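Local coordinates for mandelate racemase/muconate lactonizing protein (Paenibacillus sp., PDB 3V5C) that probably dehydrates galacturonate, as a magnesium-dependent member of the enolase superfamily, at residues A235-D239 and D261-S267; D280-I286 and L306-C312; R165-V171 and K203-N209; E238-E244 and W273-V279. The protein carries 1 engineered substitution. One frame throughout, in Å; residues are numbered along the deposited sequence.

Overall arrangement
All four contacts lie in the barrel domain of the enolase fold. Contacts 2 and 3 are its buried part. Each pairs neighbouring parallel strands of the same sheet, one by backbone bonds with a histidine-aspartate pair, the other by backbone bonds with a lysine-aspartate cluster. Contacts 1 and 4 are only partly buried. They join loops and helix ends beyond the strands, share Glu-238 and Asp-239, and both reach the magnesium. Contact 1 is ruled by the metal and its waters, contact 4 by a salt-bridge network and a tryptophan face. Contact 1 touches each of the others, while contact 3 stays about 9 Å from contact 4 at the nearest atoms.

Contact 1: A235-D239 and D261-S267; sequences AFHED and DGEGLAS. With MG (magnesium ion), chain E.
Glu-238 and Asp-261 meet at the magnesium ion with their carboxylate planes turned 72° apart. Each gives one oxygen. Asp-261 OD1 binds the magnesium at 2.0 Å and Glu-238 OE2 binds it at 2.1 Å. Four waters complete the six ligands. The two acid oxygens are neighbours in this shell, with Glu-238 OE2 3.0 Å from Asp-261 OD1. The positive charge of the metal probably offsets the repulsion of this close approach. Glu-238 CG stands between the backbone N and the carbonyl carbon (chi1 55°), and the chain then bends at chi2, which turns the carboxylate toward the ion. Its other oxygen, OE1, faces the second loop. There Ser-267 N donates to Glu-238 OE1 at 2.8 Å, on the anti side and somewhat out of the carboxylate plane. Water 2, itself a metal ligand, also donates to OE1. The rotation of the glutamate is therefore fixed at both oxygens. Asp-261 is held in a similar way: Gly-262 N bonds to Asp-261 OD1 at 2.8 Å, and Tyr-243 OH holds OD2. His-237 takes part through water 1, which lies 2.9 Å from His-237 ND1. The edge of its ring, at CE1, comes to Leu-265 O. The two loops follow strands 231-233 and 258-261 of the barrel. They lead into helices 240-253 and 270-275, and Glu-238 packs on Leu-270 of the latter.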
# COMPACT_ATOMS: atom_id res chain seq x y z
N ALA A 235 -2.41 -13.03 10.95
CA ALA A 235 -3.04 -14.28 11.39
C ALA A 235 -4.00 -14.03 12.55
O ALA A 235 -5.13 -14.55 12.60
CB ALA A 235 -1.98 -15.30 11.77
N PHE A 236 -3.53 -13.19 13.47
CA PHE A 236 -4.26 -12.79 14.67
C PHE A 236 -3.58 -11.52 15.13
O PHE A 236 -2.46 -11.23 14.71
CB PHE A 236 -4.16 -13.88 15.75
CG PHE A 236 -2.80 -14.53 15.82
CD1 PHE A 236 -2.57 -15.79 15.25
CD2 PHE A 236 -1.74 -13.88 16.43
CE1 PHE A 236 -1.31 -16.39 15.28
CE2 PHE A 236 -0.47 -14.46 16.47
CZ PHE A 236 -0.25 -15.72 15.90
N HIS A 237 -4.25 -10.74 15.96
CA HIS A 237 -3.62 -9.49 16.39
C HIS A 237 -2.24 -9.80 16.97
O HIS A 237 -2.09 -10.70 17.80
CB HIS A 237 -4.48 -8.73 17.39
CG HIS A 237 -3.93 -7.38 17.71
ND1 HIS A 237 -3.83 -6.39 16.76
CD2 HIS A 237 -3.38 -6.88 18.84
CE1 HIS A 237 -3.28 -5.32 17.30
NE2 HIS A 237 -3.00 -5.58 18.57
N GLU A 238 -1.24 -9.04 16.52
CA GLU A 238 0.14 -9.32 16.87
C GLU A 238 0.36 -9.46 18.38
O GLU A 238 -0.17 -8.70 19.19
CB GLU A 238 1.06 -8.24 16.31
CG GLU A 238 0.69 -6.83 16.71
CD GLU A 238 -0.14 -6.12 15.66
OE1 GLU A 238 -0.02 -4.88 15.54
OE2 GLU A 238 -0.91 -6.79 14.93
N ASP A 239 1.15 -10.46 18.72
CA ASP A 239 1.44 -10.81 20.11
C ASP A 239 2.81 -11.47 20.09
O ASP A 239 3.04 -12.43 19.35
CB ASP A 239 0.33 -11.77 20.57
CG ASP A 239 0.53 -12.31 21.99
OD1 ASP A 239 1.66 -12.64 22.38
OD2 ASP A 239 -0.49 -12.48 22.69
N ASP A 261 3.01 -8.17 9.40
CA ASP A 261 2.01 -7.53 10.23
C ASP A 261 2.28 -6.03 10.26
O ASP A 261 3.30 -5.59 9.74
CB ASP A 261 2.05 -8.15 11.64
CG ASP A 261 0.69 -8.20 12.31
OD1 ASP A 261 -0.09 -7.26 12.12
OD2 ASP A 261 0.42 -9.17 13.07
N GLY A 262 1.37 -5.25 10.83
CA GLY A 262 1.59 -3.82 10.97
C GLY A 262 0.44 -2.93 10.55
O GLY A 262 0.45 -1.75 10.88
N GLU A 263 -0.55 -3.46 9.85
CA GLU A 263 -1.68 -2.63 9.43
C GLU A 263 -2.56 -2.18 10.61
O GLU A 263 -2.63 -2.83 11.64
CB GLU A 263 -2.55 -3.41 8.42
CG GLU A 263 -3.73 -2.61 7.84
CD GLU A 263 -4.99 -2.64 8.68
OE1 GLU A 263 -5.18 -3.58 9.51
OE2 GLU A 263 -5.82 -1.71 8.53
N GLY A 264 -3.25 -1.06 10.42
CA GLY A 264 -4.27 -0.64 11.37
C GLY A 264 -3.71 -0.15 12.69
O GLY A 264 -2.62 0.39 12.76
N LEU A 265 -4.47 -0.37 13.76
CA LEU A 265 -4.06 0.08 15.09
C LEU A 265 -3.08 -0.95 15.64
O LEU A 265 -3.46 -1.88 16.36
CB LEU A 265 -5.28 0.20 16.01
CG LEU A 265 -6.37 1.15 15.52
CD1 LEU A 265 -7.62 1.10 16.43
CD2 LEU A 265 -5.80 2.55 15.43
N ALA A 266 -1.81 -0.79 15.29
CA ALA A 266 -0.81 -1.81 15.57
C ALA A 266 -0.32 -1.73 17.00
O ALA A 266 -0.41 -0.67 17.63
CB ALA A 266 0.36 -1.66 14.61
N SER A 267 0.22 -2.83 17.49
CA SER A 267 0.89 -2.79 18.79
C SER A 267 2.02 -1.77 18.75
O SER A 267 2.82 -1.75 17.81
CB SER A 267 1.51 -4.13 19.14
OG SER A 267 2.48 -3.94 20.17
MG MG E . -1.80 -6.66 13.01
O HOH W 1 -3.69 -6.03 13.86
O HOH W 2 -1.06 -4.62 12.97
O HOH W 3 -2.40 -8.68 13.21
O HOH W 4 -2.54 -6.39 11.04

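Contact 2: D280-I286 and L306-C312; sequences DVLQYDI and LRSAPHC
His-311 ND1 donates to Asp-285 OD1 at 2.7 Å, the shortest polar bond between 280-286 and 306-312. The acceptor lies in the ring plane, and the oxygen uses its anti lone pair. The carboxylate is turned 44° from the ring. Both side chains leave the backbone with CG anti to N (chi1 -179° in Asp-285, 171° in His-311), and this brings acid and ring together. The other oxygen, Asp-285 OD2, takes the backbone N of Ile-287 and of Trp-288. With an alanine in place of the aspartate, His-311 ND1 would probably lose its acceptor, the ring would be freer to turn, and the N-H groups of Ile-287 and Trp-288 would lose theirs. The backbones are joined beside this pair too: Ile-286 N bonds to His-311 O at 3.0 Å. Further back, regular parallel pairing holds the strands, with Leu-282 N bonded to Arg-307 O at 2.9 Å. Val-281 CG1 packs on Ala-309 CB at 3.5 Å. Gln-283 NE2 reaches away to Glu-233. Strand 281-282, helix 291-303 and strand 307-308 form a beta-alpha-beta unit of the barrel. A His-Asp pair just beyond the ends of two adjacent barrel strands is consistent with the one known in mandelate racemase and its relatives.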
# COMPACT_ATOMS: atom_id res chain seq x y z
N ASP A 280 8.65 -10.57 10.33
CA ASP A 280 9.64 -10.36 9.28
C ASP A 280 9.36 -9.18 8.36
O ASP A 280 10.29 -8.56 7.85
CB ASP A 280 9.73 -11.62 8.41
CG ASP A 280 10.02 -12.84 9.23
OD1 ASP A 280 11.07 -12.85 9.93
OD2 ASP A 280 9.20 -13.77 9.22
N VAL A 281 8.08 -8.88 8.15
CA VAL A 281 7.65 -7.92 7.16
C VAL A 281 6.70 -6.95 7.84
O VAL A 281 5.74 -7.36 8.48
CB VAL A 281 6.86 -8.61 6.03
CG1 VAL A 281 6.36 -7.59 5.03
CG2 VAL A 281 7.73 -9.66 5.33
N LEU A 282 6.99 -5.66 7.72
CA LEU A 282 6.19 -4.62 8.39
C LEU A 282 5.30 -3.91 7.38
O LEU A 282 5.74 -3.55 6.29
CB LEU A 282 7.08 -3.61 9.09
CG LEU A 282 7.74 -4.04 10.41
CD1 LEU A 282 6.67 -4.50 11.42
CD2 LEU A 282 8.78 -5.13 10.19
N GLN A 283 4.05 -3.67 7.77
CA GLN A 283 3.05 -3.27 6.79
C GLN A 283 2.26 -2.03 7.16
O GLN A 283 1.09 -1.93 6.82
CB GLN A 283 2.09 -4.44 6.53
CG GLN A 283 2.81 -5.72 6.10
CD GLN A 283 1.84 -6.86 5.85
OE1 GLN A 283 1.14 -7.29 6.77
NE2 GLN A 283 1.78 -7.33 4.61
N TYR A 284 2.91 -1.08 7.84
CA TYR A 284 2.29 0.22 8.04
C TYR A 284 1.80 0.80 6.72
O TYR A 284 2.40 0.62 5.67
CB TYR A 284 3.25 1.19 8.75
CG TYR A 284 3.72 0.61 10.05
CD1 TYR A 284 2.98 0.79 11.20
CD2 TYR A 284 4.87 -0.16 10.11
CE1 TYR A 284 3.39 0.23 12.41
CE2 TYR A 284 5.29 -0.73 11.31
CZ TYR A 284 4.54 -0.54 12.45
OH TYR A 284 4.97 -1.10 13.63
N ASP A 285 0.67 1.48 6.79
CA ASP A 285 -0.02 1.97 5.60
C ASP A 285 0.71 3.15 4.94
O ASP A 285 1.33 3.99 5.62
CB ASP A 285 -1.46 2.34 5.99
CG ASP A 285 -2.31 2.84 4.83
OD1 ASP A 285 -2.95 2.00 4.15
OD2 ASP A 285 -2.42 4.08 4.65
N ILE A 286 0.64 3.19 3.61
CA ILE A 286 1.35 4.17 2.78
C ILE A 286 0.79 5.60 2.89
O ILE A 286 1.48 6.57 2.56
CB ILE A 286 1.36 3.69 1.31
CG1 ILE A 286 2.25 4.57 0.44
CG2 ILE A 286 -0.06 3.66 0.74
CD1 ILE A 286 3.70 4.56 0.85
N LEU A 306 15.15 -6.16 8.30
CA LEU A 306 13.71 -6.40 8.23
C LEU A 306 13.15 -5.90 6.90
O LEU A 306 13.76 -5.07 6.23
CB LEU A 306 13.01 -5.73 9.41
CG LEU A 306 13.33 -6.35 10.77
CD1 LEU A 306 12.84 -5.44 11.90
CD2 LEU A 306 12.73 -7.76 10.88
N ARG A 307 11.96 -6.40 6.53
CA ARG A 307 11.39 -6.12 5.23
C ARG A 307 10.22 -5.15 5.32
O ARG A 307 9.48 -5.16 6.30
CB ARG A 307 10.89 -7.42 4.59
CG ARG A 307 12.00 -8.44 4.35
CD ARG A 307 11.41 -9.82 4.30
NE ARG A 307 12.44 -10.86 4.29
CZ ARG A 307 12.91 -11.41 3.18
NH1 ARG A 307 12.46 -11.02 2.00
NH2 ARG A 307 13.83 -12.36 3.26
N SER A 308 10.06 -4.34 4.28
CA SER A 308 9.03 -3.32 4.21
C SER A 308 8.01 -3.68 3.13
O SER A 308 8.38 -3.90 1.97
CB SER A 308 9.67 -1.97 3.84
OG SER A 308 10.52 -1.48 4.87
N ALA A 309 6.74 -3.71 3.50
CA ALA A 309 5.67 -3.93 2.54
C ALA A 309 4.49 -3.06 2.92
O ALA A 309 3.57 -3.51 3.58
CB ALA A 309 5.25 -5.41 2.52
N PRO A 310 4.54 -1.78 2.53
CA PRO A 310 3.53 -0.82 2.94
C PRO A 310 2.13 -1.26 2.55
O PRO A 310 1.89 -1.65 1.40
CB PRO A 310 3.90 0.44 2.15
CG PRO A 310 5.38 0.30 1.94
CD PRO A 310 5.60 -1.17 1.70
N HIS A 311 1.22 -1.21 3.51
CA HIS A 311 -0.16 -1.54 3.21
C HIS A 311 -0.78 -0.49 2.31
O HIS A 311 -0.54 0.72 2.44
CB HIS A 311 -0.96 -1.67 4.52
CG HIS A 311 -2.43 -1.79 4.31
ND1 HIS A 311 -3.26 -0.70 4.18
CD2 HIS A 311 -3.23 -2.89 4.22
CE1 HIS A 311 -4.51 -1.12 4.02
NE2 HIS A 311 -4.51 -2.43 4.03
N CYS A 312 -1.59 -0.94 1.37
CA CYS A 312 -2.38 -0.02 0.60
C CYS A 312 -3.65 -0.73 0.20
O CYS A 312 -3.62 -1.71 -0.53
CB CYS A 312 -1.64 0.45 -0.65
SG CYS A 312 -2.61 1.67 -1.55
O HOH W 5 13.03 -9.89 7.29
O HOH W 6 1.74 -5.69 1.82

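Contact 3: R165-V171 and K203-N209; sequences RHFKIKV and KIMIDAN
Lys-203 begins the pairing with its backbone N, which donates to His-166 ND1 at 3.0 Å, nearly in the ring plane. Its carbonyl takes Phe-167 N. Ile-204 turns to the apolar face, where its CG2 meets Ile-169 CD1 at 3.6 Å. Met-205 is tied to 165-171 at both its N and its O: N donates to Phe-167 O at 2.8 Å and O takes Ile-169 N at 2.8 Å. Ile-206 returns to the apolar face, and its CB touches Val-171 CG2 at 4.2 Å. Helix 180-198, which links the two parallel strands in a beta-alpha-beta unit, packs on this face. Asp-207 points to the other face. Lys-170 NZ bonds to Asp-207 OD2 at 2.8 Å, from the anti side and 35° out of the carboxylate plane. Bends at chi2 and chi4 fold the lysine chain back alongside the acid. Lys-168 NZ makes only a long salt bridge here, and turns to Tyr-131, Glu-233 and Glu-336. Asp-207 OD1 takes Asn-209 N in an Asx turn. With an alanine here, Lys-170 would probably lose its charged mate and Asn-209 N the acceptor that closes the Asx turn. The contact is apolar toward the helix. On the face nearer the magnesium the two lysines probably offset the charge of Asp-207 and of the nearby Glu-233.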
# COMPACT_ATOMS: atom_id res chain seq x y z
N ARG A 165 1.48 -11.69 -11.27
CA ARG A 165 2.09 -13.01 -11.10
C ARG A 165 2.07 -13.49 -9.65
O ARG A 165 2.29 -14.68 -9.36
CB ARG A 165 3.53 -13.00 -11.63
CG ARG A 165 3.63 -12.74 -13.14
CD ARG A 165 3.03 -13.90 -13.94
NE ARG A 165 3.11 -13.70 -15.40
CZ ARG A 165 2.13 -13.16 -16.13
NH1 ARG A 165 1.00 -12.74 -15.56
NH2 ARG A 165 2.29 -13.03 -17.45
N HIS A 166 1.83 -12.55 -8.74
CA HIS A 166 1.84 -12.82 -7.30
C HIS A 166 0.52 -12.41 -6.71
O HIS A 166 -0.06 -11.41 -7.14
CB HIS A 166 2.97 -12.01 -6.67
CG HIS A 166 4.25 -12.13 -7.44
ND1 HIS A 166 4.90 -13.33 -7.61
CD2 HIS A 166 4.98 -11.20 -8.11
CE1 HIS A 166 5.98 -13.14 -8.34
NE2 HIS A 166 6.06 -11.86 -8.65
N PHE A 167 0.07 -13.16 -5.71
CA PHE A 167 -1.31 -13.02 -5.26
C PHE A 167 -1.45 -13.10 -3.75
O PHE A 167 -0.88 -13.97 -3.12
CB PHE A 167 -2.18 -14.11 -5.91
CG PHE A 167 -2.17 -14.07 -7.41
CD1 PHE A 167 -1.22 -14.79 -8.13
CD2 PHE A 167 -3.10 -13.30 -8.10
CE1 PHE A 167 -1.20 -14.73 -9.55
CE2 PHE A 167 -3.09 -13.24 -9.50
CZ PHE A 167 -2.13 -13.96 -10.22
N LYS A 168 -2.25 -12.18 -3.20
CA LYS A 168 -2.57 -12.24 -1.78
C LYS A 168 -4.01 -12.67 -1.63
O LYS A 168 -4.93 -12.02 -2.14
CB LYS A 168 -2.34 -10.91 -1.06
CG LYS A 168 -2.49 -11.07 0.46
CD LYS A 168 -1.89 -9.89 1.22
CE LYS A 168 -2.83 -8.68 1.22
NZ LYS A 168 -2.20 -7.54 2.02
N ILE A 169 -4.20 -13.77 -0.92
CA ILE A 169 -5.49 -14.41 -0.80
C ILE A 169 -6.06 -14.15 0.58
O ILE A 169 -5.41 -14.40 1.58
CB ILE A 169 -5.33 -15.92 -1.00
CG1 ILE A 169 -4.69 -16.20 -2.37
CG2 ILE A 169 -6.70 -16.60 -0.87
CD1 ILE A 169 -4.02 -17.56 -2.46
N LYS A 170 -7.27 -13.59 0.65
CA LYS A 170 -7.93 -13.43 1.92
C LYS A 170 -8.32 -14.80 2.47
O LYS A 170 -8.87 -15.63 1.73
CB LYS A 170 -9.16 -12.53 1.81
CG LYS A 170 -8.83 -11.07 1.47
CD LYS A 170 -8.23 -10.38 2.69
CE LYS A 170 -7.97 -8.91 2.44
NZ LYS A 170 -6.60 -8.73 1.91
N VAL A 171 -8.02 -15.03 3.74
CA VAL A 171 -8.48 -16.24 4.42
C VAL A 171 -9.13 -15.82 5.75
O VAL A 171 -9.25 -14.63 6.05
CB VAL A 171 -7.34 -17.27 4.62
CG1 VAL A 171 -6.76 -17.68 3.27
CG2 VAL A 171 -6.23 -16.69 5.53
N LYS A 203 4.41 -15.97 -6.34
CA LYS A 203 4.42 -15.94 -4.88
C LYS A 203 2.99 -15.83 -4.35
O LYS A 203 2.18 -15.03 -4.85
CB LYS A 203 5.27 -14.76 -4.36
CG LYS A 203 6.73 -14.88 -4.72
CD LYS A 203 7.52 -13.71 -4.16
CE LYS A 203 9.02 -13.89 -4.38
NZ LYS A 203 9.41 -13.70 -5.81
N ILE A 204 2.69 -16.63 -3.34
CA ILE A 204 1.36 -16.64 -2.75
C ILE A 204 1.45 -16.12 -1.32
O ILE A 204 2.28 -16.58 -0.55
CB ILE A 204 0.80 -18.07 -2.70
CG1 ILE A 204 0.68 -18.63 -4.12
CG2 ILE A 204 -0.54 -18.11 -1.98
CD1 ILE A 204 -0.26 -17.84 -4.99
N MET A 205 0.60 -15.15 -0.99
CA MET A 205 0.50 -14.65 0.38
C MET A 205 -0.91 -14.88 0.90
O MET A 205 -1.87 -14.91 0.13
CB MET A 205 0.83 -13.15 0.42
CG MET A 205 2.28 -12.80 0.07
SD MET A 205 2.67 -12.95 -1.69
CE MET A 205 1.69 -11.64 -2.40
N ILE A 206 -1.04 -15.07 2.22
CA ILE A 206 -2.36 -15.18 2.81
C ILE A 206 -2.59 -14.15 3.91
O ILE A 206 -1.68 -13.83 4.66
CB ILE A 206 -2.70 -16.62 3.27
CG1 ILE A 206 -1.76 -17.09 4.39
CG2 ILE A 206 -2.63 -17.59 2.07
CD1 ILE A 206 -2.15 -18.49 4.93
N ASP A 207 -3.81 -13.64 4.01
CA ASP A 207 -4.14 -12.54 4.91
C ASP A 207 -5.42 -12.93 5.61
O ASP A 207 -6.47 -13.04 4.96
CB ASP A 207 -4.29 -11.24 4.09
CG ASP A 207 -4.78 -10.04 4.91
OD1 ASP A 207 -4.86 -10.10 6.16
OD2 ASP A 207 -5.03 -8.98 4.27
N ALA A 208 -5.34 -13.14 6.93
CA ALA A 208 -6.50 -13.58 7.72
C ALA A 208 -7.31 -12.44 8.32
O ALA A 208 -8.36 -12.68 8.90
CB ALA A 208 -6.07 -14.55 8.82
N ASN A 209 -6.84 -11.20 8.16
CA ASN A 209 -7.47 -10.08 8.84
C ASN A 209 -7.80 -10.43 10.29
O ASN A 209 -8.88 -10.13 10.80
CB ASN A 209 -8.71 -9.58 8.09
CG ASN A 209 -8.34 -8.85 6.84
OD1 ASN A 209 -8.40 -9.41 5.75
ND2 ASN A 209 -7.93 -7.58 6.98
O HOH W 7 -9.50 -11.92 5.28

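Contact 4: E238-E244 and W273-V279; sequences EDEALYE and WATRGRV. With MG (magnesium ion), chain E.
Glu-240 leaves its helix with CG anti to the backbone N (chi1 -171°) and runs on extended, so that it passes over Trp-273 and ends between Arg-276 and Arg-278. Its CB sits over the five-membered ring of Trp-273, 3.5 Å from the centroid and almost on the ring normal, a CH-pi contact. The carboxylate plane is turned 23° from the indole plane. Arg-276 grips it side-on with two nitrogens: NE bonds to Glu-240 OE2 at 2.8 Å and NH2 bonds to Glu-240 OE1 at 3.0 Å. Arg-276 NH1 turns to Glu-272. Arg-278 NE reaches the same Glu-240 OE2 at 2.8 Å from the anti side, so this oxygen takes two charged donors. Two helix ends meet here, among the helices outside the barrel strands. Asp-239 is the N-cap of helix 240-253, its OD1 accepting from Leu-242 N. Gly-277 closes helix 270-275 in a Schellman motif. Farther along, Glu-244 lies alongside Arg-278, its CG over one guanidinium face, and Glu-244 OE2 is 3.5 Å from Arg-278 NH2. At the other end, the Trp-273 edge meets the backbone of the metal ligand Glu-238, with CZ3 3.5 Å from Glu-238 O. Tyr-243 presses CD2 on Val-279 CG2 at 3.5 Å, and its CB packs against Arg-278 O, a carbonyl buried without a polar partner.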
# COMPACT_ATOMS: atom_id res chain seq x y z
N GLU A 238 -1.24 -9.04 16.52
CA GLU A 238 0.14 -9.32 16.87
C GLU A 238 0.36 -9.46 18.38
O GLU A 238 -0.17 -8.70 19.19
CB GLU A 238 1.06 -8.24 16.31
CG GLU A 238 0.69 -6.83 16.71
CD GLU A 238 -0.14 -6.12 15.66
OE1 GLU A 238 -0.02 -4.88 15.54
OE2 GLU A 238 -0.91 -6.79 14.93
N ASP A 239 1.15 -10.46 18.72
CA ASP A 239 1.44 -10.81 20.11
C ASP A 239 2.81 -11.47 20.09
O ASP A 239 3.04 -12.43 19.35
CB ASP A 239 0.33 -11.77 20.57
CG ASP A 239 0.53 -12.31 21.99
OD1 ASP A 239 1.66 -12.64 22.38
OD2 ASP A 239 -0.49 -12.48 22.69
N GLU A 240 3.75 -10.95 20.87
CA GLU A 240 5.11 -11.48 20.79
C GLU A 240 5.21 -12.96 21.16
O GLU A 240 5.96 -13.72 20.54
CB GLU A 240 6.09 -10.66 21.66
CG GLU A 240 7.53 -11.08 21.40
CD GLU A 240 8.58 -10.31 22.19
OE1 GLU A 240 8.23 -9.63 23.17
OE2 GLU A 240 9.76 -10.43 21.82
N ALA A 241 4.50 -13.35 22.20
CA ALA A 241 4.53 -14.73 22.66
C ALA A 241 4.00 -15.67 21.59
O ALA A 241 4.58 -16.72 21.35
CB ALA A 241 3.73 -14.88 23.95
N LEU A 242 2.89 -15.30 20.97
CA LEU A 242 2.29 -16.19 19.97
C LEU A 242 3.17 -16.29 18.73
O LEU A 242 3.36 -17.38 18.20
CB LEU A 242 0.89 -15.71 19.58
CG LEU A 242 -0.13 -15.66 20.71
CD1 LEU A 242 -1.48 -15.26 20.15
CD2 LEU A 242 -0.22 -17.00 21.46
N TYR A 243 3.72 -15.17 18.29
CA TYR A 243 4.62 -15.21 17.14
C TYR A 243 5.95 -15.92 17.45
O TYR A 243 6.49 -16.58 16.58
CB TYR A 243 4.84 -13.81 16.59
CG TYR A 243 3.76 -13.29 15.65
CD1 TYR A 243 3.05 -14.15 14.80
CD2 TYR A 243 3.47 -11.94 15.59
CE1 TYR A 243 2.09 -13.65 13.92
CE2 TYR A 243 2.50 -11.43 14.73
CZ TYR A 243 1.83 -12.28 13.89
OH TYR A 243 0.90 -11.73 13.03
N GLU A 244 6.47 -15.79 18.67
CA GLU A 244 7.67 -16.54 19.05
C GLU A 244 7.39 -18.03 18.90
O GLU A 244 8.21 -18.78 18.36
CB GLU A 244 8.08 -16.24 20.50
CG GLU A 244 9.35 -16.94 20.90
CD GLU A 244 9.74 -16.69 22.34
OE1 GLU A 244 8.90 -16.18 23.12
OE2 GLU A 244 10.89 -17.02 22.71
N TRP A 273 9.31 -6.26 18.62
CA TRP A 273 9.11 -7.68 18.39
C TRP A 273 9.78 -8.15 17.09
O TRP A 273 10.39 -9.21 17.05
CB TRP A 273 7.62 -8.02 18.35
CG TRP A 273 6.90 -7.65 19.61
CD1 TRP A 273 7.47 -7.33 20.82
CD2 TRP A 273 5.49 -7.53 19.78
NE1 TRP A 273 6.49 -7.03 21.73
CE2 TRP A 273 5.26 -7.16 21.12
CE3 TRP A 273 4.38 -7.75 18.95
CZ2 TRP A 273 3.98 -6.96 21.63
CZ3 TRP A 273 3.11 -7.55 19.45
CH2 TRP A 273 2.92 -7.17 20.79
N ALA A 274 9.67 -7.35 16.04
CA ALA A 274 10.29 -7.68 14.77
C ALA A 274 11.82 -7.76 14.89
O ALA A 274 12.44 -8.69 14.37
CB ALA A 274 9.88 -6.69 13.68
N THR A 275 12.41 -6.77 15.56
CA THR A 275 13.86 -6.78 15.75
C THR A 275 14.30 -7.99 16.57
O THR A 275 15.46 -8.40 16.49
CB THR A 275 14.40 -5.48 16.39
OG1 THR A 275 14.03 -5.43 17.77
CG2 THR A 275 13.88 -4.26 15.67
N ARG A 276 13.39 -8.57 17.35
CA ARG A 276 13.72 -9.79 18.08
C ARG A 276 13.42 -11.08 17.31
O ARG A 276 13.57 -12.19 17.84
CB ARG A 276 13.07 -9.81 19.47
CG ARG A 276 13.68 -8.80 20.44
CD ARG A 276 13.33 -9.13 21.89
NE ARG A 276 11.94 -8.79 22.23
CZ ARG A 276 11.56 -7.62 22.71
NH1 ARG A 276 12.44 -6.64 22.89
NH2 ARG A 276 10.28 -7.41 23.01
N GLY A 277 12.99 -10.94 16.06
CA GLY A 277 12.83 -12.08 15.18
C GLY A 277 11.44 -12.69 15.08
O GLY A 277 11.28 -13.72 14.44
N ARG A 278 10.44 -12.05 15.69
CA ARG A 278 9.10 -12.63 15.73
C ARG A 278 8.24 -12.25 14.51
O ARG A 278 7.24 -12.93 14.23
CB ARG A 278 8.37 -12.22 17.02
CG ARG A 278 8.88 -12.89 18.31
CD ARG A 278 10.22 -12.32 18.72
NE ARG A 278 10.55 -12.58 20.13
CZ ARG A 278 11.33 -13.58 20.55
NH1 ARG A 278 11.83 -14.46 19.69
NH2 ARG A 278 11.59 -13.71 21.84
N VAL A 279 8.64 -11.19 13.81
CA VAL A 279 7.89 -10.67 12.66
C VAL A 279 8.91 -10.24 11.61
O VAL A 279 9.94 -9.67 11.95
CB VAL A 279 6.99 -9.47 13.07
CG1 VAL A 279 6.37 -8.81 11.84
CG2 VAL A 279 5.90 -9.90 14.07
MG MG E . -1.80 -6.66 13.01
O HOH W 2 -1.06 -4.62 12.97
O HOH W 8 12.02 -11.76 24.04
O HOH W 3 -2.40 -8.68 13.21
O HOH W 1 -3.69 -6.03 13.86
O HOH W 4 -2.54 -6.39 11.04